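Local coordinates for protein methyl-coenzyme M reductase subunit beta (Methanosarcina barkeri, PDB 1E6Y) that forms part of methyl-coenzyme M reductase, which uses coenzyme B to cleave methyl-coenzyme M reductively, giving methane and the mixed heterodisulfide in the last step of methanogenesis, at residues K12-N17 against A428-L433; I31-M36 against I419-E424; I191-V196 against A392-D397; A207-S212 against R423-A428. One frame throughout, in Å; residues are numbered along the deposited sequence. Where two conformers were deposited one is given.

How the interactions relate
Interactions 1, 2 and 4 form a run at the C-terminal end of the chain. Interaction 2 uses helix 420-423, while interactions 1 and 4 share helix 425-429. Their centres lie 8 to 14 Å apart, and all three touch. Interaction 3 is the one nearest coenzyme B. Its centre is about 12 Å from that of interaction 4, and it touches it through Val-196 and Ala-392. Interactions 2, 3 and 4 are nested in the loop closed by interaction 1, and the segments of 3 and 4 alternate along the chain. Interactions 1 and 2 bring the N-terminal domain against the C-terminal domain. Interactions 3 and 4 lie wholly within the C-terminal domain.

Interaction 1 (K12-N17 against A428-L433)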
loop_
_atom_site.group_PDB
_atom_site.type_symbol
_atom_site.label_atom_id
_atom_site.label_comp_id
_atom_site.label_asym_id
_atom_site.label_seq_id
_atom_site.Cartn_x
_atom_site.Cartn_y
_atom_site.Cartn_z
ATOM N N LYS E 12 -5.167 23.424 -41.440
ATOM C CA LYS E 12 -4.374 24.494 -42.039
ATOM C C LYS E 12 -2.893 24.325 -41.709
ATOM O O LYS E 12 -2.537 23.988 -40.579
ATOM C CB LYS E 12 -4.863 25.854 -41.536
ATOM C CG LYS E 12 -6.318 26.151 -41.865
ATOM C CD LYS E 12 -6.890 27.203 -40.925
ATOM C CE LYS E 12 -8.410 27.256 -41.014
ATOM N NZ LYS E 12 -9.011 28.090 -39.932
ATOM N N LEU E 13 -2.037 24.557 -42.702
ATOM C CA LEU E 13 -0.590 24.448 -42.524
ATOM C C LEU E 13 -0.069 25.498 -41.541
ATOM O O LEU E 13 -0.358 26.687 -41.678
ATOM C CB LEU E 13 0.122 24.605 -43.872
ATOM C CG LEU E 13 1.654 24.613 -43.884
ATOM C CD1 LEU E 13 2.189 23.255 -43.468
ATOM C CD2 LEU E 13 2.145 24.970 -45.276
ATOM N N LEU E 14 0.686 25.046 -40.542
ATOM C CA LEU E 14 1.279 25.949 -39.564
ATOM C C LEU E 14 2.768 26.140 -39.820
ATOM O O LEU E 14 3.268 27.264 -39.811
ATOM C CB LEU E 14 1.063 25.414 -38.147
ATOM C CG LEU E 14 -0.383 25.324 -37.663
ATOM C CD1 LEU E 14 -0.404 24.844 -36.219
ATOM C CD2 LEU E 14 -1.068 26.681 -37.790
ATOM N N GLU E 15 3.475 25.033 -40.027
ATOM C CA GLU E 15 4.913 25.072 -40.257
ATOM C C GLU E 15 5.337 23.882 -41.108
ATOM O O GLU E 15 4.892 22.758 -40.883
ATOM C CB GLU E 15 5.661 25.046 -38.923
ATOM C CG GLU E 15 7.137 25.396 -39.037
ATOM C CD GLU E 15 7.909 25.171 -37.744
ATOM O OE1 GLU E 15 7.285 25.080 -36.664
ATOM O OE2 GLU E 15 9.153 25.088 -37.812
ATOM N N SER E 16 6.217 24.132 -42.071
ATOM C CA SER E 16 6.708 23.077 -42.951
ATOM C C SER E 16 8.087 22.601 -42.524
ATOM O O SER E 16 8.802 23.305 -41.813
ATOM C CB SER E 16 6.767 23.578 -44.392
ATOM O OG SER E 16 5.483 23.964 -44.847
ATOM N N ASN E 17 8.453 21.402 -42.968
ATOM C CA ASN E 17 9.804 20.875 -42.801
ATOM C C ASN E 17 10.269 20.909 -41.350
ATOM O O ASN E 17 11.358 21.398 -41.042
ATOM C CB ASN E 17 10.779 21.648 -43.695
ATOM C CG ASN E 17 10.398 21.577 -45.158
ATOM O OD1 ASN E 17 10.256 20.494 -45.716
ATOM N ND2 ASN E 17 10.164 22.731 -45.769
ATOM N N ALA E 428 0.806 25.958 -30.458
ATOM C CA ALA E 428 1.882 26.214 -29.501
ATOM C C ALA E 428 3.193 25.586 -29.971
ATOM O O ALA E 428 4.234 26.244 -29.998
ATOM C CB ALA E 428 1.502 25.665 -28.127
ATOM N N VAL E 429 3.127 24.318 -30.366
ATOM C CA VAL E 429 4.308 23.586 -30.807
ATOM C C VAL E 429 4.861 24.130 -32.125
ATOM O O VAL E 429 6.077 24.189 -32.312
ATOM C CB VAL E 429 4.003 22.075 -30.949
ATOM C CG1 VAL E 429 5.178 21.356 -31.589
ATOM C CG2 VAL E 429 3.711 21.476 -29.582
ATOM N N ALA E 430 3.975 24.593 -33.002
ATOM C CA ALA E 430 4.391 25.186 -34.273
ATOM C C ALA E 430 4.885 26.628 -34.115
ATOM O O ALA E 430 5.323 27.253 -35.088
ATOM C CB ALA E 430 3.247 25.130 -35.273
ATOM N N GLY E 431 4.771 27.162 -32.898
ATOM C CA GLY E 431 5.291 28.486 -32.598
ATOM C C GLY E 431 4.495 29.622 -33.211
ATOM O O GLY E 431 5.030 30.709 -33.429
ATOM N N VAL E 432 3.213 29.382 -33.463
ATOM C CA VAL E 432 2.377 30.347 -34.171
ATOM C C VAL E 432 1.396 31.083 -33.257
ATOM O O VAL E 432 0.539 31.831 -33.733
ATOM C CB VAL E 432 1.592 29.673 -35.324
ATOM C CG1 VAL E 432 2.558 29.026 -36.305
ATOM C CG2 VAL E 432 0.626 28.641 -34.775
ATOM N N LEU E 433 1.518 30.867 -31.948
ATOM C CA LEU E 433 0.731 31.617 -30.972
ATOM C C LEU E 433 1.378 32.968 -30.675
ATOM O O LEU E 433 0.622 33.938 -30.451
ATOM C CB LEU E 433 0.584 30.821 -29.669
ATOM C CG LEU E 433 -0.348 29.606 -29.662
ATOM C CD1 LEU E 433 -0.450 29.064 -28.249
ATOM C CD2 LEU E 433 -1.724 29.983 -30.185
ATOM O OXT LEU E 433 2.629 33.039 -30.660
HETATM O O HOH W 1 7.136 22.855 -34.701
#
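Glu-15 and Ala-430 mark the closest approach of the two backbones, CA to CA 6.0 Å, where strand 13-19 passes the end of helix 425-429. Leu-14 carries the apolar part. Its CB lies 3.6 Å from Ala-430 CB, and its CD1 packs on the same methyl. The CG of Leu-14 is anti to its carbonyl carbon (chi1 -64°), and the branch beyond it reaches Val-432. There Leu-14 CD2 meets Val-432 CG2 at 4.0 Å, the two side chains crossing at about a right angle. Leu-14 also packs on Ile-426 and Lys-427 of helix 425-429. Glu-15 runs out extended beside it. Its OE1 comes 3.3 Å from Ala-430 O, but both atoms are acceptors, so this is proximity and not a bond. A water makes the polar link instead. It donates to Glu-15 OE1 at 3.0 Å and to Val-429 O at 2.9 Å, which uses both of its hydrogens. The contact lies at the surface, away from the coenzyme sites. It pairs two local motifs. Leu-14 and Glu-15 form a classic beta bulge opposite Ile-6. Across the contact, Gly-431, the first residue to leave helical angles, has positive phi in a Schellman motif; its N bonds to Ala-428 O at 3.1 Å.

Interaction 2 (I31-M36 against I419-E424); sequences IQSIIM and IPEFRE
Ile-34 meets both Phe-422 and Glu-421, and its apolar contact is with Phe-422. Its CG2 lies 3.9 Å from Phe-422 CE1, and the two side chains slide past each other in opposite directions. The other branch goes to the aliphatic CB of Glu-421. With CG1 anti to the carbonyl carbon (chi1 -73°), Ile-34 places CG1 4.2 Å from Glu-421 CB. A second group of contacts joins carbon to backbone oxygen. Ile-34 CD1 sits 3.7 Å from Glu-421 O, and Phe-422 CZ comes obliquely to within 3.6 Å of Ile-34 O. That oxygen also accepts a hydrogen bond from Thr-38 OG1. Polar side chains add little: Ser-33 OG and Glu-421 OE1 are 4.3 Å apart, too far to bond. Cutting Ile-34 back to an alanine takes away both branches beyond CB and would probably open a gap beside the Phe-422 ring and the Glu-421 backbone. Within its own segment, Phe-422 has Ile-419 CD1 over one ring face, offset toward the rim. The contact sets the N-terminal helix 29-40 against the short helix 420-423. Helix 204-221 borders both partners, with Tyr-214 packing on Phe-422 and Ser-217 on Ile-35.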
loop_
_atom_site.group_PDB
_atom_site.type_symbol
_atom_site.label_atom_id
_atom_site.label_comp_id
_atom_site.label_asym_id
_atom_site.label_seq_id
_atom_site.Cartn_x
_atom_site.Cartn_y
_atom_site.Cartn_z
ATOM N N ILE E 31 6.618 22.468 -25.616
ATOM C CA ILE E 31 6.231 21.324 -24.797
ATOM C C ILE E 31 6.761 21.454 -23.369
ATOM O O ILE E 31 6.030 21.218 -22.408
ATOM C CB ILE E 31 6.724 19.997 -25.421
ATOM C CG1 ILE E 31 5.980 19.741 -26.736
ATOM C CG2 ILE E 31 6.505 18.834 -24.448
ATOM C CD1 ILE E 31 6.408 18.487 -27.453
ATOM N N GLN E 32 8.004 21.911 -23.233
ATOM C CA GLN E 32 8.595 22.121 -21.914
ATOM C C GLN E 32 7.856 23.209 -21.134
ATOM O O GLN E 32 7.675 23.093 -19.924
ATOM C CB GLN E 32 10.081 22.471 -22.049
ATOM C CG GLN E 32 10.938 21.288 -22.483
ATOM C CD GLN E 32 12.397 21.642 -22.709
ATOM O OE1 GLN E 32 12.825 22.767 -22.464
ATOM N NE2 GLN E 32 13.172 20.667 -23.171
ATOM N N SER E 33 7.336 24.202 -21.851
ATOM C CA SER E 33 6.534 25.262 -21.245
ATOM C C SER E 33 5.197 24.718 -20.753
ATOM O O SER E 33 4.756 25.046 -19.653
ATOM C CB SER E 33 6.303 26.396 -22.251
ATOM O OG SER E 33 5.401 27.366 -21.740
ATOM N N ILE E 34 4.581 23.851 -21.553
ATOM C CA ILE E 34 3.345 23.180 -21.155
ATOM C C ILE E 34 3.558 22.298 -19.921
ATOM O O ILE E 34 2.766 22.340 -18.983
ATOM C CB ILE E 34 2.768 22.333 -22.324
ATOM C CG1 ILE E 34 2.178 23.259 -23.392
ATOM C CG2 ILE E 34 1.689 21.380 -21.821
ATOM C CD1 ILE E 34 1.837 22.560 -24.688
ATOM N N ILE E 35 4.668 21.565 -19.896
ATOM C CA ILE E 35 5.010 20.717 -18.756
ATOM C C ILE E 35 5.280 21.552 -17.503
ATOM O O ILE E 35 4.724 21.280 -16.440
ATOM C CB ILE E 35 6.243 19.839 -19.071
ATOM C CG1 ILE E 35 5.879 18.811 -20.147
ATOM C CG2 ILE E 35 6.737 19.124 -17.811
ATOM C CD1 ILE E 35 7.087 18.167 -20.805
ATOM N N MET E 36 6.074 22.608 -17.651
ATOM C CA MET E 36 6.372 23.507 -16.537
ATOM C C MET E 36 5.111 24.153 -15.959
ATOM O O MET E 36 4.936 24.196 -14.742
ATOM C CB MET E 36 7.353 24.595 -16.982
ATOM C CG MET E 36 7.612 25.666 -15.934
ATOM S SD MET E 36 8.266 25.026 -14.371
ATOM C CE MET E 36 9.958 24.672 -14.842
ATOM N N ILE E 419 -5.671 28.958 -20.697
ATOM C CA ILE E 419 -4.243 29.035 -20.995
ATOM C C ILE E 419 -3.996 28.686 -22.468
ATOM O O ILE E 419 -4.305 27.579 -22.915
ATOM C CB ILE E 419 -3.427 28.072 -20.099
ATOM C CG1 ILE E 419 -3.586 28.464 -18.628
ATOM C CG2 ILE E 419 -1.956 28.096 -20.496
ATOM C CD1 ILE E 419 -2.853 27.553 -17.672
ATOM N N PRO E 420 -3.510 29.661 -23.255
ATOM C CA PRO E 420 -3.512 29.554 -24.720
ATOM C C PRO E 420 -2.799 28.317 -25.260
ATOM O O PRO E 420 -3.293 27.660 -26.175
ATOM C CB PRO E 420 -2.831 30.846 -25.189
ATOM C CG PRO E 420 -2.530 31.646 -23.944
ATOM C CD PRO E 420 -3.298 31.049 -22.813
ATOM N N GLU E 421 -1.649 27.995 -24.677
ATOM C CA GLU E 421 -0.844 26.865 -25.126
ATOM C C GLU E 421 -1.476 25.525 -24.762
ATOM O O GLU E 421 -1.214 24.510 -25.409
ATOM C CB GLU E 421 0.561 26.952 -24.530
ATOM C CG GLU E 421 1.314 28.219 -24.922
ATOM C CD GLU E 421 1.275 29.299 -23.847
ATOM O OE1 GLU E 421 2.359 29.810 -23.492
ATOM O OE2 GLU E 421 0.172 29.647 -23.365
ATOM N N PHE E 422 -2.303 25.531 -23.720
ATOM C CA PHE E 422 -3.033 24.340 -23.300
ATOM C C PHE E 422 -4.222 24.074 -24.220
ATOM O O PHE E 422 -4.455 22.934 -24.624
ATOM C CB PHE E 422 -3.525 24.494 -21.856
ATOM C CG PHE E 422 -2.467 24.238 -20.813
ATOM C CD1 PHE E 422 -1.140 24.587 -21.036
ATOM C CD2 PHE E 422 -2.809 23.676 -19.587
ATOM C CE1 PHE E 422 -0.169 24.381 -20.054
ATOM C CE2 PHE E 422 -1.845 23.466 -18.602
ATOM C CZ PHE E 422 -0.524 23.820 -18.837
ATOM N N ARG E 423 -4.947 25.130 -24.583
ATOM C CA ARG E 423 -6.143 24.962 -25.409
ATOM C C ARG E 423 -5.784 24.804 -26.882
ATOM O O ARG E 423 -6.543 24.184 -27.637
ATOM C CB ARG E 423 -7.153 26.081 -25.217
ATOM C CG ARG E 423 -6.681 27.454 -25.670
ATOM C CD ARG E 423 -7.905 28.309 -26.026
ATOM N NE ARG E 423 -7.424 29.654 -26.330
ATOM C CZ ARG E 423 -7.327 30.642 -25.441
ATOM N NH1 ARG E 423 -6.857 31.822 -25.831
ATOM N NH2 ARG E 423 -7.711 30.477 -24.185
ATOM N N GLU E 424 -4.640 25.341 -27.299
ATOM C CA GLU E 424 -4.206 25.204 -28.689
ATOM C C GLU E 424 -2.778 24.682 -28.802
ATOM O O GLU E 424 -1.873 25.399 -29.231
ATOM C CB GLU E 424 -4.341 26.543 -29.420
ATOM C CG GLU E 424 -5.775 27.024 -29.551
ATOM C CD GLU E 424 -5.931 28.130 -30.569
ATOM O OE1 GLU E 424 -5.577 29.285 -30.251
ATOM O OE2 GLU E 424 -6.425 27.847 -31.681
#

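Interaction 3 (I191-V196 against A392-D397)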
loop_
_atom_site.group_PDB
_atom_site.type_symbol
_atom_site.label_atom_id
_atom_site.label_comp_id
_atom_site.label_asym_id
_atom_site.label_seq_id
_atom_site.Cartn_x
_atom_site.Cartn_y
_atom_site.Cartn_z
ATOM N N ILE E 191 -3.054 11.789 -15.725
ATOM C CA ILE E 191 -3.953 12.908 -15.995
ATOM C C ILE E 191 -5.222 12.353 -16.631
ATOM O O ILE E 191 -5.182 11.840 -17.750
ATOM C CB ILE E 191 -3.307 13.924 -16.979
ATOM C CG1 ILE E 191 -1.971 14.421 -16.422
ATOM C CG2 ILE E 191 -4.254 15.094 -17.224
ATOM C CD1 ILE E 191 -1.124 15.159 -17.430
ATOM N N MET E 192 -6.344 12.431 -15.918
ATOM C CA MET E 192 -7.565 11.795 -16.400
ATOM C C MET E 192 -8.069 12.467 -17.674
ATOM O O MET E 192 -7.861 13.665 -17.884
ATOM C CB MET E 192 -8.651 11.782 -15.310
ATOM C CG MET E 192 -9.574 12.984 -15.291
ATOM S SD MET E 192 -10.670 12.983 -13.849
ATOM C CE MET E 192 -11.598 11.467 -14.098
ATOM N N ALA E 193 -8.593 11.648 -18.581
ATOM C CA ALA E 193 -8.984 12.100 -19.911
ATOM C C ALA E 193 -9.962 13.273 -19.866
ATOM O O ALA E 193 -9.882 14.182 -20.693
ATOM C CB ALA E 193 -9.582 10.944 -20.696
ATOM N N ASN E 194 -10.841 13.285 -18.867
ATOM C CA ASN E 194 -11.804 14.373 -18.718
ATOM C C ASN E 194 -11.125 15.725 -18.501
ATOM O O ASN E 194 -11.636 16.753 -18.947
ATOM C CB ASN E 194 -12.766 14.088 -17.559
ATOM C CG ASN E 194 -13.990 13.300 -17.993
ATOM O OD1 ASN E 194 -14.175 13.015 -19.174
ATOM N ND2 ASN E 194 -14.828 12.936 -17.031
ATOM N N HIS E 195 -9.989 15.719 -17.803
ATOM C CA HIS E 195 -9.209 16.939 -17.576
ATOM C C HIS E 195 -8.732 17.529 -18.895
ATOM O O HIS E 195 -8.879 18.725 -19.144
ATOM C CB HIS E 195 -7.988 16.650 -16.698
ATOM C CG HIS E 195 -8.299 16.517 -15.242
ATOM N ND1 HIS E 195 -9.586 16.562 -14.745
ATOM C CD2 HIS E 195 -7.490 16.349 -14.170
ATOM C CE1 HIS E 195 -9.553 16.430 -13.433
ATOM N NE2 HIS E 195 -8.293 16.299 -13.057
ATOM N N VAL E 196 -8.147 16.673 -19.730
ATOM C CA VAL E 196 -7.588 17.089 -21.010
ATOM C C VAL E 196 -8.682 17.611 -21.935
ATOM O O VAL E 196 -8.541 18.685 -22.522
ATOM C CB VAL E 196 -6.838 15.918 -21.692
ATOM C CG1 VAL E 196 -6.285 16.356 -23.043
ATOM C CG2 VAL E 196 -5.703 15.437 -20.794
ATOM N N ALA E 392 -9.907 12.579 -27.023
ATOM C CA ALA E 392 -10.693 13.035 -28.172
ATOM C C ALA E 392 -12.123 12.502 -28.115
ATOM O O ALA E 392 -13.078 13.234 -28.374
ATOM C CB ALA E 392 -10.022 12.602 -29.472
ATOM N N ALA E 393 -12.268 11.241 -27.715
ATOM C CA ALA E 393 -13.581 10.607 -27.598
ATOM C C ALA E 393 -14.454 11.319 -26.567
ATOM O O ALA E 393 -15.638 11.577 -26.805
ATOM C CB ALA E 393 -13.417 9.152 -27.217
ATOM N N VAL E 394 -13.851 11.651 -25.432
ATOM C CA VAL E 394 -14.537 12.371 -24.369
ATOM C C VAL E 394 -14.953 13.766 -24.836
ATOM O O VAL E 394 -16.081 14.199 -24.589
ATOM C CB VAL E 394 -13.635 12.471 -23.118
ATOM C CG1 VAL E 394 -14.228 13.428 -22.107
ATOM C CG2 VAL E 394 -13.470 11.095 -22.503
ATOM N N ALA E 395 -14.078 14.418 -25.596
ATOM C CA ALA E 395 -14.365 15.739 -26.153
ATOM C C ALA E 395 -15.560 15.720 -27.110
ATOM O O ALA E 395 -16.282 16.707 -27.222
ATOM C CB ALA E 395 -13.132 16.279 -26.868
ATOM N N LEU E 396 -15.785 14.581 -27.762
ATOM C CA LEU E 396 -16.840 14.457 -28.769
ATOM C C LEU E 396 -18.191 14.028 -28.199
ATOM O O LEU E 396 -19.188 13.995 -28.922
ATOM C CB LEU E 396 -16.417 13.464 -29.856
ATOM C CG LEU E 396 -15.332 13.910 -30.836
ATOM C CD1 LEU E 396 -14.822 12.706 -31.608
ATOM C CD2 LEU E 396 -15.887 14.966 -31.783
ATOM N N ASP E 397 -18.218 13.663 -26.921
ATOM C CA ASP E 397 -19.448 13.185 -26.290
ATOM C C ASP E 397 -20.470 14.309 -26.113
ATOM O O ASP E 397 -20.154 15.375 -25.582
ATOM C CB ASP E 397 -19.135 12.548 -24.934
ATOM C CG ASP E 397 -20.288 11.719 -24.400
ATOM O OD1 ASP E 397 -20.380 10.523 -24.742
ATOM O OD2 ASP E 397 -21.108 12.264 -23.637
#
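Asn-194 and Val-394 make the tight part of this contact. Val-394 turns CG1 anti to its backbone N (chi1 170°), and this methyl meets the amide oxygen of Asn-194. The distance from Asn-194 OD1 to Val-394 CG1 is 3.0 Å, short for carbon and oxygen. The second methyl stands farther off, with Val-394 CG2 3.9 Å from the same OD1. One amide oxygen thus faces both branches of the valine, much closer to one than to the other, and the two side chains cross at about a right angle. The loose part lies beside it. Ala-193 CB reaches only Val-394 CG2, at 4.3 Å. The nearest CA atoms across the contact, Asn-194 CA and Val-394 CA, are 6.6 Å apart. This looser side does not lead to solvent, since all three touching residues are buried. Ile-405 and Pro-369 also pack on Val-394. The gamma subunit reaches this segment too: its Arg-67 hydrogen-bonds to Ala-395 O. The site of coenzyme B is not distant: Gly-366, which binds it, is about 12 Å from the side chain of Ala-193. The chemistry is that of an amide whose nitrogen is held by partners outside the two segments. Asn-194 ND2 bonds to Phe-403 O and Thr-408 OG1. Phe-403 O can only accept, and this settles which end of the amide is nitrogen. The oxygen is therefore the end that meets the methyls, and across this pair of segments the contact is van der Waals in kind.

Interaction 4 (A207-S212 against R423-A428)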
loop_
_atom_site.group_PDB
_atom_site.type_symbol
_atom_site.label_atom_id
_atom_site.label_comp_id
_atom_site.label_asym_id
_atom_site.label_seq_id
_atom_site.Cartn_x
_atom_site.Cartn_y
_atom_site.Cartn_z
ATOM N N ALA E 207 -7.592 18.048 -27.959
ATOM C CA ALA E 207 -7.591 17.141 -26.813
ATOM C C ALA E 207 -6.593 16.004 -27.022
ATOM O O ALA E 207 -5.779 15.713 -26.144
ATOM C CB ALA E 207 -8.995 16.578 -26.581
ATOM N N SER E 208 -6.627 15.390 -28.201
ATOM C CA SER E 208 -5.686 14.319 -28.505
ATOM C C SER E 208 -4.258 14.853 -28.657
ATOM O O SER E 208 -3.300 14.187 -28.260
ATOM C CB SER E 208 -6.117 13.553 -29.763
ATOM O OG SER E 208 -6.315 14.414 -30.869
ATOM N N ALA E 209 -4.129 16.102 -29.100
ATOM C CA ALA E 209 -2.815 16.727 -29.241
ATOM C C ALA E 209 -2.163 16.970 -27.883
ATOM O O ALA E 209 -1.004 16.602 -27.668
ATOM C CB ALA E 209 -2.935 18.034 -30.004
ATOM N N LEU E 210 -2.919 17.566 -26.963
ATOM C CA LEU E 210 -2.419 17.836 -25.617
ATOM C C LEU E 210 -2.108 16.540 -24.873
ATOM O O LEU E 210 -1.071 16.427 -24.213
ATOM C CB LEU E 210 -3.437 18.664 -24.824
ATOM C CG LEU E 210 -3.015 19.077 -23.408
ATOM C CD1 LEU E 210 -1.689 19.825 -23.448
ATOM C CD2 LEU E 210 -4.093 19.940 -22.787
ATOM N N SER E 211 -2.991 15.554 -25.016
ATOM C CA SER E 211 -2.790 14.244 -24.405
ATOM C C SER E 211 -1.529 13.562 -24.935
ATOM O O SER E 211 -0.772 12.971 -24.168
ATOM C CB SER E 211 -4.008 13.352 -24.654
ATOM O OG SER E 211 -3.788 12.044 -24.160
ATOM N N SER E 212 -1.290 13.687 -26.237
ATOM C CA SER E 212 -0.095 13.127 -26.864
ATOM C C SER E 212 1.172 13.759 -26.290
ATOM O O SER E 212 2.159 13.070 -26.034
ATOM C CB SER E 212 -0.142 13.349 -28.376
ATOM O OG SER E 212 -1.238 12.664 -28.957
ATOM N N ARG E 423 -4.947 25.130 -24.583
ATOM C CA ARG E 423 -6.143 24.962 -25.409
ATOM C C ARG E 423 -5.784 24.804 -26.882
ATOM O O ARG E 423 -6.543 24.184 -27.637
ATOM C CB ARG E 423 -7.153 26.081 -25.217
ATOM C CG ARG E 423 -6.681 27.454 -25.670
ATOM C CD ARG E 423 -7.905 28.309 -26.026
ATOM N NE ARG E 423 -7.424 29.654 -26.330
ATOM C CZ ARG E 423 -7.327 30.642 -25.441
ATOM N NH1 ARG E 423 -6.857 31.822 -25.831
ATOM N NH2 ARG E 423 -7.711 30.477 -24.185
ATOM N N GLU E 424 -4.640 25.341 -27.299
ATOM C CA GLU E 424 -4.206 25.204 -28.689
ATOM C C GLU E 424 -2.778 24.682 -28.802
ATOM O O GLU E 424 -1.873 25.399 -29.231
ATOM C CB GLU E 424 -4.341 26.543 -29.420
ATOM C CG GLU E 424 -5.775 27.024 -29.551
ATOM C CD GLU E 424 -5.931 28.130 -30.569
ATOM O OE1 GLU E 424 -5.577 29.285 -30.251
ATOM O OE2 GLU E 424 -6.425 27.847 -31.681
ATOM N N PRO E 425 -2.563 23.405 -28.439
ATOM C CA PRO E 425 -1.216 22.854 -28.258
ATOM C C PRO E 425 -0.444 22.652 -29.559
ATOM O O PRO E 425 0.781 22.739 -29.566
ATOM C CB PRO E 425 -1.466 21.535 -27.528
ATOM C CG PRO E 425 -2.842 21.145 -27.942
ATOM C CD PRO E 425 -3.604 22.438 -28.038
ATOM N N ILE E 426 -1.158 22.401 -30.655
ATOM C CA ILE E 426 -0.516 22.236 -31.959
ATOM C C ILE E 426 0.053 23.569 -32.441
ATOM O O ILE E 426 1.199 23.641 -32.890
ATOM C CB ILE E 426 -1.502 21.703 -33.026
ATOM C CG1 ILE E 426 -2.178 20.422 -32.533
ATOM C CG2 ILE E 426 -0.757 21.434 -34.328
ATOM C CD1 ILE E 426 -3.203 19.852 -33.498
ATOM N N LYS E 427 -0.750 24.624 -32.322
ATOM C CA LYS E 427 -0.304 25.981 -32.621
ATOM C C LYS E 427 0.847 26.407 -31.711
ATOM O O LYS E 427 1.758 27.113 -32.143
ATOM C CB LYS E 427 -1.467 26.963 -32.476
ATOM C CG LYS E 427 -2.506 26.861 -33.585
ATOM C CD LYS E 427 -3.529 27.982 -33.491
ATOM C CE LYS E 427 -4.579 27.857 -34.586
ATOM N NZ LYS E 427 -5.699 28.823 -34.389
ATOM N N ALA E 428 0.806 25.958 -30.458
ATOM C CA ALA E 428 1.882 26.214 -29.501
ATOM C C ALA E 428 3.193 25.586 -29.971
ATOM O O ALA E 428 4.234 26.244 -29.998
ATOM C CB ALA E 428 1.502 25.665 -28.127
#
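Ile-426 meets Ala-209 because its CG1 is anti to the carbonyl carbon (chi1 -54°), which brings CG1 3.6 Å from Ala-209 CB. The end of the branch stays close, Ile-426 CD1 lying 3.9 Å from the same methyl. Leu-210 has CG anti to the backbone N (chi1 -177°), and its CB makes the closest side-chain approach to the proline. Pro-425 pushes the CG corner of its ring onto helix 204-221. That atom lies 3.7 Å from Ala-209 CB, 4.0 Å from Leu-210 CB and 3.7 Å from Leu-210 N. The one methyl of Ala-209 touches both Pro-425 and Ile-426. Its small size is consistent with the close approach of the chains, 5.8 Å from Leu-210 CA to Pro-425 CA. The polar groups bond within their own segments. Ser-208 O accepts from the backbone N of Ser-212. Glu-424, at the N-cap position before helix 425-429, forms a salt bridge from OE2 to Lys-427 NZ at 3.0 Å. The first turn of helix 425-429 rests on residues 209-210, in the N-terminal half of helix 204-221. Helices 193-199 and 387-395 also pack on that long helix, through Val-196 on Leu-210 and Pro-388 on Ser-211.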